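Local atomic coordinates of hydrophilic protein, virA protein (Chromobacterium violaceum, PDB entry 3BO6), a protein that probably acts as a type III effector phosphothreonine lyase, removing the phosphate from phosphothreonine by beta-elimination rather than by hydrolysis. Residues Q4-N9 and N193-G198; Q74-F79 and D141-Q146; I86-E91 and W186-Y191; D112-T117 and F134-K139. All blocks are in the same frame, centred on the assembly; numbering follows the deposited sequence. Where two conformers were deposited one is given.

Interactions 3 and 4 belong to one antiparallel sheet, their centres about 13 Å apart, and meet where Ile86 N donates to Phe134 O over 2.9 Å. Interaction 2 joins two loops beyond one end of that sheet. It touches interaction 4 through the Asp112 carboxylate, which takes Gln74 N on OD1 and Cys75 N on OD2. Interaction 1 lies toward the surface; one link to interaction 2 is Thr8 OG1 at 2.6 Å from Ser145 O, a probable hydrogen bond. Interactions 2 and 3 lie on opposite sides of the chain's centre, centres about 27 Å apart. A sulfate, probably from the crystallisation liquor, lies about 4 Å from the Thr135 side chain and may mark a pocket.

Interaction 1: Q4-N9 and N193-G198; sequences QMSATN and NELRSG
The start of the chain passes the loop 193-198 with the CA atoms of Gln4 and Leu195 5.8 Å apart. Arg196 does most of the work. Its chain bends at chi3 (-73°), carrying the guanidinium to Gln4, Ser6 and Asn9. Arg196 NH1 donates to Gln4 O over 2.9 Å, a nearly straight bond lying in both the carbonyl and the guanidinium planes, and makes a weak bond to Ser6 OG at 3.5 Å. The Asn9 amide stacks on one face, its plane 15° from that of the guanidinium, and Asn9 CG is 3.4 Å from Arg196 NH2. Over the opposite face, nearer the rim, sits Asn193 OD1, which also accepts from Leu195 N in an Asx turn. A water at the edge links NH2 with Ser6 OG. Leu195 CD1 packs on Ser6 CB at 3.8 Å. Ser6 is the N-cap of helix 7-14, its OG accepting from Asn9 N at 3.1 Å, so Arg196 meets the helix at its capped start. The NE of Arg196 is held by a salt bridge to Glu212, just ahead of helix 213-219; the contact thus ties helix 7-14 and the C-terminal region to the loop that follows edge strand 189-193.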
loop_
_atom_site.group_PDB
_atom_site.type_symbol
_atom_site.label_atom_id
_atom_site.label_comp_id
_atom_site.label_asym_id
_atom_site.label_seq_id
_atom_site.Cartn_x
_atom_site.Cartn_y
_atom_site.Cartn_z
ATOM N N GLN A 4 18.276 -3.221 -10.275
ATOM C CA GLN A 4 17.408 -3.886 -11.250
ATOM C C GLN A 4 16.467 -2.918 -11.978
ATOM O O GLN A 4 15.618 -2.267 -11.362
ATOM C CB GLN A 4 16.585 -4.981 -10.570
ATOM C CG GLN A 4 15.592 -5.684 -11.490
ATOM C CD GLN A 4 16.255 -6.695 -12.406
ATOM O OE1 GLN A 4 17.395 -7.100 -12.182
ATOM N NE2 GLN A 4 15.536 -7.116 -13.441
ATOM N N MET A 5 16.626 -2.854 -13.296
ATOM C CA MET A 5 15.831 -1.996 -14.164
ATOM C C MET A 5 14.449 -2.614 -14.358
ATOM O O MET A 5 14.285 -3.833 -14.266
ATOM C CB MET A 5 16.545 -1.900 -15.518
ATOM C CG MET A 5 16.454 -0.578 -16.239
ATOM S SD MET A 5 17.870 -0.388 -17.355
ATOM C CE MET A 5 17.354 1.011 -18.343
ATOM N N SER A 6 13.452 -1.772 -14.609
ATOM C CA SER A 6 12.126 -2.244 -15.008
ATOM C C SER A 6 11.555 -1.370 -16.129
ATOM O O SER A 6 11.783 -0.157 -16.164
ATOM C CB SER A 6 11.177 -2.275 -13.809
ATOM O OG SER A 6 10.851 -0.963 -13.382
ATOM N N ALA A 7 10.819 -1.984 -17.053
ATOM C CA ALA A 7 10.186 -1.224 -18.127
ATOM C C ALA A 7 9.205 -0.199 -17.559
ATOM O O ALA A 7 9.082 0.905 -18.071
ATOM C CB ALA A 7 9.484 -2.153 -19.116
ATOM N N THR A 8 8.505 -0.579 -16.495
ATOM C CA THR A 8 7.581 0.322 -15.819
ATOM C C THR A 8 8.289 1.600 -15.370
ATOM O O THR A 8 7.804 2.717 -15.595
ATOM C CB THR A 8 6.947 -0.364 -14.619
ATOM O OG1 THR A 8 6.256 -1.543 -15.054
ATOM C CG2 THR A 8 5.974 0.583 -13.920
ATOM N N ASN A 9 9.440 1.430 -14.733
ATOM C CA ASN A 9 10.207 2.565 -14.240
ATOM C C ASN A 9 10.806 3.404 -15.388
ATOM O O ASN A 9 10.814 4.631 -15.329
ATOM C CB ASN A 9 11.285 2.081 -13.270
ATOM C CG ASN A 9 11.938 3.219 -12.518
ATOM O OD1 ASN A 9 11.258 4.101 -11.998
ATOM N ND2 ASN A 9 13.261 3.194 -12.437
ATOM N N ASN A 193 10.571 0.324 -2.941
ATOM C CA ASN A 193 10.475 -0.482 -4.151
ATOM C C ASN A 193 11.253 -1.786 -4.032
ATOM O O ASN A 193 12.452 -1.774 -3.774
ATOM C CB ASN A 193 10.954 0.302 -5.375
ATOM C CG ASN A 193 10.820 -0.511 -6.644
ATOM O OD1 ASN A 193 11.631 -1.412 -6.887
ATOM N ND2 ASN A 193 9.775 -0.260 -7.418
ATOM N N GLU A 194 10.575 -2.911 -4.242
ATOM C CA GLU A 194 11.176 -4.238 -4.034
ATOM C C GLU A 194 12.347 -4.545 -4.947
ATOM O O GLU A 194 13.226 -5.318 -4.576
ATOM C CB GLU A 194 10.144 -5.339 -4.295
ATOM C CG GLU A 194 9.072 -5.438 -3.291
ATOM C CD GLU A 194 8.330 -6.761 -3.376
ATOM O OE1 GLU A 194 7.293 -6.875 -2.712
ATOM O OE2 GLU A 194 8.775 -7.663 -4.118
ATOM N N LEU A 195 12.338 -4.005 -6.158
ATOM C CA LEU A 195 13.360 -4.352 -7.132
ATOM C C LEU A 195 14.680 -3.660 -6.807
ATOM O O LEU A 195 15.756 -4.172 -7.129
ATOM C CB LEU A 195 12.916 -3.935 -8.540
ATOM C CG LEU A 195 11.629 -4.549 -9.097
ATOM C CD1 LEU A 195 11.305 -4.041 -10.500
ATOM C CD2 LEU A 195 11.715 -6.070 -9.090
ATOM N N ARG A 196 14.600 -2.483 -6.198
ATOM C CA ARG A 196 15.765 -1.632 -6.029
ATOM C C ARG A 196 16.041 -1.197 -4.587
ATOM O O ARG A 196 16.732 -0.210 -4.350
ATOM C CB ARG A 196 15.677 -0.418 -6.973
ATOM C CG ARG A 196 15.667 -0.825 -8.451
ATOM C CD ARG A 196 15.497 0.357 -9.385
ATOM N NE ARG A 196 14.136 0.874 -9.341
ATOM C CZ ARG A 196 13.118 0.420 -10.066
ATOM N NH1 ARG A 196 13.295 -0.564 -10.948
ATOM N NH2 ARG A 196 11.919 0.993 -9.944
ATOM N N SER A 197 15.500 -1.940 -3.626
ATOM C CA SER A 197 15.827 -1.749 -2.223
ATOM C C SER A 197 15.583 -3.074 -1.520
ATOM O O SER A 197 14.963 -3.968 -2.093
ATOM C CB SER A 197 14.974 -0.637 -1.593
ATOM O OG SER A 197 13.613 -1.025 -1.509
ATOM N N GLY A 198 16.051 -3.209 -0.291
ATOM C CA GLY A 198 15.744 -4.414 0.464
ATOM C C GLY A 198 14.921 -4.158 1.717
ATOM O O GLY A 198 14.989 -3.076 2.308
HETATM O O HOH W 1 9.601 -0.414 -11.135
#

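Interaction 2: Q74-F79 and D141-Q146; sequences QCKGDF and DQENSQ
Asp78 N donates to Ser145 OG over 2.8 Å, and Lys76 N to Asp141 O over 2.9 Å; both bonds are close to straight. A chi1 of -66° sets Ser145 OG beside its own backbone N, where it accepts from Asp78 N. Ser145 also closes a type I turn from Gln142, with Ser145 N bonded to Gln142 O. Gly77 fits closely against this turn, its CA 3.1 Å from Gln142 O. A water donates to both Lys76 O and Glu143 O, bridging the two main chains. Packing flanks these bonds: Cys75 SG lies 4.1 Å from Asp141 CB, and Lys76 CB touches Glu143 CG at 3.7 Å. The charged ends stay well separated, Lys76 NZ being 7.0 Å from Glu143 OE2, and NZ bonds instead to Pro73 O. The Asp141 carboxylate turns from the contact to Ser148, immediately before helix 149-168. Two main-chain amides are thus gripped, one by a carbonyl and one by a serine hydroxyl, with no charge pair between the segments. Such bonding fixes the path of the loop before strand 82-86 against that after strand 134-137, and should depend little on ionisation.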
loop_
_atom_site.group_PDB
_atom_site.type_symbol
_atom_site.label_atom_id
_atom_site.label_comp_id
_atom_site.label_asym_id
_atom_site.label_seq_id
_atom_site.Cartn_x
_atom_site.Cartn_y
_atom_site.Cartn_z
ATOM N N GLN A 74 -8.329 -4.866 -10.999
ATOM C CA GLN A 74 -8.537 -3.659 -11.782
ATOM C C GLN A 74 -7.272 -3.196 -12.509
ATOM O O GLN A 74 -7.357 -2.529 -13.537
ATOM C CB GLN A 74 -9.059 -2.538 -10.883
ATOM C CG GLN A 74 -10.473 -2.789 -10.399
ATOM C CD GLN A 74 -11.485 -2.629 -11.508
ATOM O OE1 GLN A 74 -12.307 -3.509 -11.746
ATOM N NE2 GLN A 74 -11.421 -1.504 -12.204
ATOM N N CYS A 75 -6.106 -3.531 -11.964
ATOM C CA CYS A 75 -4.839 -3.169 -12.602
ATOM C C CYS A 75 -4.329 -4.354 -13.402
ATOM O O CYS A 75 -4.185 -5.459 -12.869
ATOM C CB CYS A 75 -3.804 -2.725 -11.561
ATOM S SG CYS A 75 -4.230 -1.153 -10.784
ATOM N N LYS A 76 -4.076 -4.128 -14.691
ATOM C CA LYS A 76 -3.767 -5.241 -15.597
ATOM C C LYS A 76 -2.270 -5.439 -15.834
ATOM O O LYS A 76 -1.858 -6.352 -16.551
ATOM C CB LYS A 76 -4.473 -5.046 -16.939
ATOM C CG LYS A 76 -5.963 -4.781 -16.835
ATOM C CD LYS A 76 -6.647 -5.925 -16.105
ATOM C CE LYS A 76 -8.163 -5.833 -16.219
ATOM N NZ LYS A 76 -8.839 -6.937 -15.479
ATOM N N GLY A 77 -1.465 -4.577 -15.233
ATOM C CA GLY A 77 -0.027 -4.655 -15.409
ATOM C C GLY A 77 0.648 -5.592 -14.428
ATOM O O GLY A 77 0.051 -6.019 -13.433
ATOM N N ASP A 78 1.899 -5.938 -14.720
ATOM C CA ASP A 78 2.692 -6.771 -13.827
ATOM C C ASP A 78 3.256 -5.939 -12.681
ATOM O O ASP A 78 3.706 -4.809 -12.887
ATOM C CB ASP A 78 3.860 -7.406 -14.581
ATOM C CG ASP A 78 3.414 -8.441 -15.593
ATOM O OD1 ASP A 78 2.283 -8.960 -15.460
ATOM O OD2 ASP A 78 4.213 -8.748 -16.501
ATOM N N PHE A 79 3.250 -6.503 -11.478
ATOM C CA PHE A 79 3.876 -5.864 -10.325
ATOM C C PHE A 79 5.284 -5.407 -10.664
ATOM O O PHE A 79 6.072 -6.167 -11.246
ATOM C CB PHE A 79 3.914 -6.851 -9.164
ATOM C CG PHE A 79 4.481 -6.293 -7.890
ATOM C CD1 PHE A 79 3.914 -5.181 -7.272
ATOM C CD2 PHE A 79 5.553 -6.922 -7.279
ATOM C CE1 PHE A 79 4.419 -4.709 -6.073
ATOM C CE2 PHE A 79 6.078 -6.447 -6.094
ATOM C CZ PHE A 79 5.514 -5.338 -5.481
ATOM N N ASP A 141 -1.541 -0.013 -14.024
ATOM C CA ASP A 141 -2.896 -0.337 -14.452
ATOM C C ASP A 141 -3.019 -0.880 -15.865
ATOM O O ASP A 141 -3.929 -1.666 -16.145
ATOM C CB ASP A 141 -3.828 0.872 -14.284
ATOM C CG ASP A 141 -3.337 2.105 -15.016
ATOM O OD1 ASP A 141 -2.145 2.450 -14.882
ATOM O OD2 ASP A 141 -4.160 2.761 -15.695
ATOM N N GLN A 142 -2.124 -0.465 -16.758
ATOM C CA GLN A 142 -2.239 -0.851 -18.167
ATOM C C GLN A 142 -1.620 -2.218 -18.441
ATOM O O GLN A 142 -0.708 -2.653 -17.737
ATOM C CB GLN A 142 -1.626 0.222 -19.070
ATOM C CG GLN A 142 -2.233 1.605 -18.852
ATOM C CD GLN A 142 -1.534 2.679 -19.649
ATOM O OE1 GLN A 142 -0.647 3.365 -19.142
ATOM N NE2 GLN A 142 -1.917 2.822 -20.911
ATOM N N GLU A 143 -2.136 -2.900 -19.456
ATOM C CA GLU A 143 -1.676 -4.243 -19.776
ATOM C C GLU A 143 -0.187 -4.276 -20.132
ATOM O O GLU A 143 0.481 -5.289 -19.937
ATOM C CB GLU A 143 -2.520 -4.819 -20.918
ATOM C CG GLU A 143 -4.005 -4.897 -20.587
ATOM C CD GLU A 143 -4.820 -5.507 -21.711
ATOM O OE1 GLU A 143 -4.214 -6.130 -22.609
ATOM O OE2 GLU A 143 -6.064 -5.367 -21.693
ATOM N N ASN A 144 0.323 -3.150 -20.628
ATOM C CA ASN A 144 1.756 -3.018 -20.948
ATOM C C ASN A 144 2.633 -2.684 -19.740
ATOM O O ASN A 144 3.813 -2.379 -19.884
ATOM C CB ASN A 144 1.978 -1.991 -22.057
ATOM C CG ASN A 144 1.595 -0.582 -21.646
ATOM O OD1 ASN A 144 1.179 -0.338 -20.505
ATOM N ND2 ASN A 144 1.736 0.355 -22.573
ATOM N N SER A 145 2.035 -2.749 -18.549
ATOM C CA SER A 145 2.730 -2.531 -17.286
ATOM C C SER A 145 3.227 -1.095 -17.142
ATOM O O SER A 145 4.173 -0.823 -16.411
ATOM C CB SER A 145 3.865 -3.547 -17.058
ATOM O OG SER A 145 3.374 -4.872 -16.898
ATOM N N GLN A 146 2.565 -0.170 -17.824
ATOM C CA GLN A 146 2.860 1.236 -17.626
ATOM C C GLN A 146 1.794 1.851 -16.724
ATOM O O GLN A 146 0.613 1.496 -16.814
ATOM C CB GLN A 146 2.911 1.974 -18.957
ATOM C CG GLN A 146 4.014 1.432 -19.856
ATOM C CD GLN A 146 4.090 2.149 -21.173
ATOM O OE1 GLN A 146 3.183 2.890 -21.538
ATOM N NE2 GLN A 146 5.179 1.929 -21.908
HETATM O O HOH W 2 0.151 -7.853 -18.051
#

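Interaction 3: I86-E91 and W186-Y191; sequences ISVQRE and WKYVSY
The Tyr188 ring presents an edge to Ser87, with CD1 3.5 Å from Ser87 O and the oxygen close to the ring plane. Val88 CG1 approaches Tyr188 CD1 obliquely at 4.1 Å. A chi1 of -53°, which sets CG beside the backbone N, brings the ring edge to Ser87 O and Val88; Leu166 and Ser167 of helix 149-168, together with Pro173, also touch the ring, and its OH bonds to Leu171 O.

On the backbone, Ser87 N donates to Tyr188 O over 2.8 Å. Tyr188 O also receives a CA-H contact from Ile86 CA at 3.5 Å. A water donates to the same oxygen and to Ser190 OG, and pairs with Ser87 OG. Ser87 OG has a further partner in Ala132 N. Next along, Ile86 and Val189 form a non-hydrogen-bonded antiparallel pair, with Ile86 CG1 4.4 Å from Val189 CG2, while Ile86 CG2 rests on Tyr188 CB.

This is where edge strand 189-193 joins the end of strand 82-86. Helix 149-168 grips the entry, Glu163 accepting from the backbone N atoms of Lys187, Tyr188 and Val189, and Leu100 of helix 93-104 packs on Ile86.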
loop_
_atom_site.group_PDB
_atom_site.type_symbol
_atom_site.label_atom_id
_atom_site.label_comp_id
_atom_site.label_asym_id
_atom_site.label_seq_id
_atom_site.Cartn_x
_atom_site.Cartn_y
_atom_site.Cartn_z
ATOM N N ILE A 86 1.721 0.707 6.089
ATOM C CA ILE A 86 0.996 1.586 6.999
ATOM C C ILE A 86 1.391 1.215 8.422
ATOM O O ILE A 86 1.323 0.037 8.800
ATOM C CB ILE A 86 -0.530 1.449 6.851
ATOM C CG1 ILE A 86 -0.938 1.546 5.378
ATOM C CG2 ILE A 86 -1.241 2.537 7.684
ATOM C CD1 ILE A 86 -2.444 1.360 5.139
ATOM N N SER A 87 1.835 2.198 9.202
ATOM C CA SER A 87 2.306 1.953 10.570
ATOM C C SER A 87 1.403 2.623 11.596
ATOM O O SER A 87 1.254 3.855 11.598
ATOM C CB SER A 87 3.736 2.480 10.753
ATOM O OG SER A 87 4.620 1.849 9.855
ATOM N N VAL A 88 0.784 1.811 12.443
ATOM C CA VAL A 88 0.044 2.325 13.590
ATOM C C VAL A 88 0.644 1.786 14.886
ATOM O O VAL A 88 1.528 0.907 14.871
ATOM C CB VAL A 88 -1.459 1.977 13.502
ATOM C CG1 VAL A 88 -2.081 2.571 12.239
ATOM C CG2 VAL A 88 -1.682 0.467 13.567
ATOM N N GLN A 89 0.211 2.327 16.014
ATOM C CA GLN A 89 0.672 1.801 17.294
ATOM C C GLN A 89 0.328 0.305 17.391
ATOM O O GLN A 89 -0.777 -0.109 17.033
ATOM C CB GLN A 89 0.046 2.602 18.435
ATOM C CG GLN A 89 0.878 2.610 19.715
ATOM C CD GLN A 89 0.677 1.349 20.513
ATOM O OE1 GLN A 89 -0.425 0.807 20.549
ATOM N NE2 GLN A 89 1.741 0.865 21.150
ATOM N N ARG A 90 1.283 -0.491 17.871
ATOM C CA ARG A 90 1.165 -1.951 17.892
ATOM C C ARG A 90 -0.159 -2.479 18.449
ATOM O O ARG A 90 -0.725 -3.413 17.906
ATOM C CB ARG A 90 2.339 -2.553 18.667
ATOM C CG ARG A 90 2.349 -4.089 18.747
ATOM C CD ARG A 90 3.629 -4.621 19.408
ATOM N NE ARG A 90 3.834 -4.079 20.753
ATOM C CZ ARG A 90 5.008 -4.068 21.378
ATOM N NH1 ARG A 90 6.083 -4.578 20.783
ATOM N NH2 ARG A 90 5.109 -3.560 22.599
ATOM N N GLU A 91 -0.654 -1.874 19.522
ATOM C CA GLU A 91 -1.881 -2.352 20.161
ATOM C C GLU A 91 -3.177 -1.893 19.471
ATOM O O GLU A 91 -4.282 -2.282 19.876
ATOM C CB GLU A 91 -1.887 -1.951 21.648
ATOM C CG GLU A 91 -0.962 -2.800 22.539
ATOM C CD GLU A 91 0.516 -2.448 22.406
ATOM O OE1 GLU A 91 0.851 -1.250 22.435
ATOM O OE2 GLU A 91 1.350 -3.376 22.284
ATOM N N TRP A 186 3.229 12.486 5.450
ATOM C CA TRP A 186 2.639 11.161 5.706
ATOM C C TRP A 186 2.990 10.745 7.130
ATOM O O TRP A 186 4.161 10.548 7.454
ATOM C CB TRP A 186 3.121 10.067 4.742
ATOM C CG TRP A 186 2.848 10.279 3.299
ATOM C CD1 TRP A 186 2.089 11.257 2.729
ATOM C CD2 TRP A 186 3.352 9.479 2.227
ATOM N NE1 TRP A 186 2.096 11.115 1.356
ATOM C CE2 TRP A 186 2.875 10.038 1.022
ATOM C CE3 TRP A 186 4.178 8.352 2.169
ATOM C CZ2 TRP A 186 3.184 9.497 -0.230
ATOM C CZ3 TRP A 186 4.488 7.821 0.928
ATOM C CH2 TRP A 186 4.000 8.394 -0.253
ATOM N N LYS A 187 1.975 10.626 7.977
ATOM C CA LYS A 187 2.185 10.271 9.374
ATOM C C LYS A 187 2.135 8.764 9.600
ATOM O O LYS A 187 2.603 8.292 10.625
ATOM C CB LYS A 187 1.119 10.930 10.269
ATOM C CG LYS A 187 1.050 12.453 10.153
ATOM C CD LYS A 187 2.424 13.100 10.302
ATOM C CE LYS A 187 2.319 14.628 10.345
ATOM N NZ LYS A 187 3.658 15.251 10.493
ATOM N N TYR A 188 1.537 8.030 8.661
ATOM C CA TYR A 188 1.339 6.578 8.829
ATOM C C TYR A 188 1.925 5.758 7.679
ATOM O O TYR A 188 2.391 4.636 7.876
ATOM C CB TYR A 188 -0.154 6.244 8.926
ATOM C CG TYR A 188 -0.917 7.010 9.971
ATOM C CD1 TYR A 188 -1.105 6.473 11.252
ATOM C CD2 TYR A 188 -1.503 8.235 9.675
ATOM C CE1 TYR A 188 -1.827 7.169 12.224
ATOM C CE2 TYR A 188 -2.225 8.938 10.643
ATOM C CZ TYR A 188 -2.374 8.394 11.903
ATOM O OH TYR A 188 -3.104 9.081 12.851
ATOM N N VAL A 189 1.871 6.301 6.473
ATOM C CA VAL A 189 2.273 5.584 5.274
ATOM C C VAL A 189 3.757 5.772 4.966
ATOM O O VAL A 189 4.331 6.854 5.184
ATOM C CB VAL A 189 1.420 6.036 4.070
ATOM C CG1 VAL A 189 1.909 5.390 2.781
ATOM C CG2 VAL A 189 -0.062 5.711 4.314
ATOM N N SER A 190 4.377 4.703 4.471
ATOM C CA SER A 190 5.746 4.780 3.950
ATOM C C SER A 190 5.894 3.897 2.726
ATOM O O SER A 190 4.999 3.095 2.422
ATOM C CB SER A 190 6.791 4.454 5.026
ATOM O OG SER A 190 6.603 3.141 5.532
ATOM N N TYR A 191 7.006 4.048 2.019
ATOM C CA TYR A 191 7.198 3.418 0.712
ATOM C C TYR A 191 8.548 2.736 0.543
ATOM O O TYR A 191 9.561 3.204 1.064
ATOM C CB TYR A 191 7.122 4.520 -0.346
ATOM C CG TYR A 191 7.607 4.107 -1.733
ATOM C CD1 TYR A 191 6.767 3.414 -2.603
ATOM C CD2 TYR A 191 8.906 4.405 -2.157
ATOM C CE1 TYR A 191 7.201 3.057 -3.882
ATOM C CE2 TYR A 191 9.345 4.031 -3.424
ATOM C CZ TYR A 191 8.490 3.373 -4.273
ATOM O OH TYR A 191 8.931 3.017 -5.542
HETATM O O HOH W 3 4.582 2.821 7.437
#

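Interaction 4: D112-T117 and F134-K139; sequences DKWKVT and FTLYVK
Strands 113-117 and 134-137 are consecutive, antiparallel neighbours mid-sheet, a beta hairpin with a long connection; their axes approach to 4.7 Å, at 169°. Lys115 and Thr135 form a hydrogen-bonded pair, with Lys115 N to Thr135 O at 3.0 Å and Thr135 N to Lys115 O at 2.9 Å, and Tyr137 N adds a bond to Lys113 O. On the side of the sheet carrying Thr135, two lysines meet the Tyr137 ring differently. Lys113, bent at chi3, folds over the Tyr137 ring, its NZ 4.3 Å from the centroid and 3° off the normal, a cation-pi contact backed by CH-pi from CE. Lys115 reaches the edge instead, CE being 3.2 Å from Tyr137 OH, and makes a cation-pi contact with Phe65 of strand 65-70. On the other side, in the conformers given, Val116 CG2 sits over the Phe134 ring, 3.8 Å from its centroid, and Trp114 CB meets Leu136 CD2. Lys139 NZ bonds to Asp112 OD2 at 3.0 Å in a salt bridge, arriving on the anti side; OD1 pairs with Arg70. Strand 65-70 flanks 113-117 and 82-86 flanks 134-137; helix 93-104 covers Trp114, Phe134 and Leu136, its Leu104 O accepting from Trp114 NE1.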
loop_
_atom_site.group_PDB
_atom_site.type_symbol
_atom_site.label_atom_id
_atom_site.label_comp_id
_atom_site.label_asym_id
_atom_site.label_seq_id
_atom_site.Cartn_x
_atom_site.Cartn_y
_atom_site.Cartn_z
ATOM N N ASP A 112 -5.236 -3.648 -5.717
ATOM C CA ASP A 112 -5.792 -4.986 -5.948
ATOM C C ASP A 112 -5.437 -6.006 -4.869
ATOM O O ASP A 112 -6.136 -7.000 -4.716
ATOM C CB ASP A 112 -5.292 -5.550 -7.276
ATOM C CG ASP A 112 -5.971 -4.938 -8.486
ATOM O OD1 ASP A 112 -7.119 -4.449 -8.395
ATOM O OD2 ASP A 112 -5.351 -5.005 -9.571
ATOM N N LYS A 113 -4.348 -5.773 -4.143
ATOM C CA LYS A 113 -3.787 -6.778 -3.245
ATOM C C LYS A 113 -3.123 -6.120 -2.053
ATOM O O LYS A 113 -2.339 -5.187 -2.230
ATOM C CB LYS A 113 -2.762 -7.631 -4.007
ATOM C CG LYS A 113 -2.282 -8.861 -3.247
ATOM C CD LYS A 113 -1.285 -9.680 -4.064
ATOM C CE LYS A 113 0.141 -9.216 -3.810
ATOM N NZ LYS A 113 1.128 -10.332 -3.951
ATOM N N TRP A 114 -3.410 -6.624 -0.852
ATOM C CA TRP A 114 -2.811 -6.108 0.380
ATOM C C TRP A 114 -2.827 -7.197 1.452
ATOM O O TRP A 114 -3.472 -8.227 1.268
ATOM C CB TRP A 114 -3.533 -4.814 0.844
ATOM C CG TRP A 114 -5.037 -4.908 0.988
ATOM C CD1 TRP A 114 -5.967 -4.577 0.049
ATOM C CD2 TRP A 114 -5.767 -5.344 2.148
ATOM N NE1 TRP A 114 -7.247 -4.796 0.554
ATOM C CE2 TRP A 114 -7.139 -5.262 1.837
ATOM C CE3 TRP A 114 -5.388 -5.799 3.412
ATOM C CZ2 TRP A 114 -8.136 -5.627 2.742
ATOM C CZ3 TRP A 114 -6.380 -6.157 4.314
ATOM C CH2 TRP A 114 -7.734 -6.078 3.974
ATOM N N LYS A 115 -2.078 -6.997 2.534
ATOM C CA LYS A 115 -2.065 -7.921 3.711
ATOM C C LYS A 115 -1.886 -7.063 4.943
ATOM O O LYS A 115 -1.652 -5.902 4.787
ATOM C CB LYS A 115 -0.996 -8.996 3.564
ATOM C CG LYS A 115 0.427 -8.512 3.642
ATOM C CD LYS A 115 1.335 -9.676 3.250
ATOM C CE LYS A 115 2.778 -9.383 3.536
ATOM N NZ LYS A 115 3.598 -10.549 3.051
ATOM N N VAL A 116 -2.346 -7.662 6.050
ATOM C CA VAL A 116 -2.243 -7.120 7.391
ATOM C C VAL A 116 -1.638 -8.179 8.310
ATOM O O VAL A 116 -1.932 -9.366 8.182
ATOM C CB VAL A 116 -3.625 -6.620 7.923
ATOM C CG1 VAL A 116 -4.616 -7.770 8.070
ATOM C CG2 VAL A 116 -3.464 -5.871 9.221
ATOM N N THR A 117 -0.795 -7.758 9.240
ATOM C CA THR A 117 -0.121 -8.731 10.061
ATOM C C THR A 117 -1.151 -9.304 11.024
ATOM O O THR A 117 -2.043 -8.588 11.514
ATOM C CB THR A 117 0.877 -7.934 10.923
ATOM O OG1 THR A 117 1.804 -7.265 10.061
ATOM C CG2 THR A 117 1.644 -8.838 11.918
ATOM N N PHE A 134 0.268 -3.026 7.810
ATOM C CA PHE A 134 -0.427 -3.205 6.538
ATOM C C PHE A 134 0.576 -3.053 5.414
ATOM O O PHE A 134 1.420 -2.153 5.457
ATOM C CB PHE A 134 -1.528 -2.147 6.326
ATOM C CG PHE A 134 -2.609 -2.151 7.384
ATOM C CD1 PHE A 134 -3.876 -2.639 7.102
ATOM C CD2 PHE A 134 -2.354 -1.633 8.642
ATOM C CE1 PHE A 134 -4.875 -2.634 8.088
ATOM C CE2 PHE A 134 -3.336 -1.636 9.621
ATOM C CZ PHE A 134 -4.586 -2.125 9.336
ATOM N N THR A 135 0.493 -3.924 4.417
ATOM C CA THR A 135 1.308 -3.819 3.211
ATOM C C THR A 135 0.380 -3.737 2.007
ATOM O O THR A 135 -0.494 -4.578 1.847
ATOM C CB THR A 135 2.222 -5.042 3.091
ATOM O OG1 THR A 135 3.078 -5.110 4.244
ATOM C CG2 THR A 135 3.071 -4.947 1.824
ATOM N N LEU A 136 0.551 -2.702 1.188
ATOM C CA LEU A 136 -0.265 -2.478 -0.004
ATOM C C LEU A 136 0.603 -2.645 -1.237
ATOM O O LEU A 136 1.640 -1.979 -1.356
ATOM C CB LEU A 136 -0.824 -1.046 -0.017
ATOM C CG LEU A 136 -1.449 -0.477 1.255
ATOM C CD1 LEU A 136 -1.856 0.975 1.039
ATOM C CD2 LEU A 136 -2.656 -1.298 1.650
ATOM N N TYR A 137 0.184 -3.501 -2.163
ATOM C CA TYR A 137 0.934 -3.752 -3.389
ATOM C C TYR A 137 0.364 -2.947 -4.540
ATOM O O TYR A 137 -0.806 -3.110 -4.901
ATOM C CB TYR A 137 0.912 -5.245 -3.721
ATOM C CG TYR A 137 1.508 -6.090 -2.623
ATOM C CD1 TYR A 137 2.864 -6.354 -2.578
ATOM C CD2 TYR A 137 0.716 -6.588 -1.612
ATOM C CE1 TYR A 137 3.405 -7.149 -1.556
ATOM C CE2 TYR A 137 1.234 -7.358 -0.603
ATOM C CZ TYR A 137 2.567 -7.630 -0.563
ATOM O OH TYR A 137 3.010 -8.414 0.482
ATOM N N VAL A 138 1.181 -2.062 -5.110
ATOM C CA VAL A 138 0.755 -1.213 -6.208
ATOM C C VAL A 138 1.144 -1.918 -7.501
ATOM O O VAL A 138 2.227 -2.506 -7.589
ATOM C CB VAL A 138 1.446 0.156 -6.147
ATOM C CG1 VAL A 138 0.855 1.071 -7.219
ATOM C CG2 VAL A 138 1.280 0.770 -4.763
ATOM N N LYS A 139 0.255 -1.886 -8.486
ATOM C CA LYS A 139 0.557 -2.439 -9.814
ATOM C C LYS A 139 0.227 -1.390 -10.863
ATOM O O LYS A 139 -0.760 -0.684 -10.724
ATOM C CB LYS A 139 -0.312 -3.668 -10.083
ATOM C CG LYS A 139 -0.113 -4.829 -9.118
ATOM C CD LYS A 139 -1.375 -5.688 -9.056
ATOM C CE LYS A 139 -1.818 -6.190 -10.429
ATOM N NZ LYS A 139 -3.153 -6.883 -10.370
HETATM O O HOH W 4 -2.705 -3.200 -6.862
#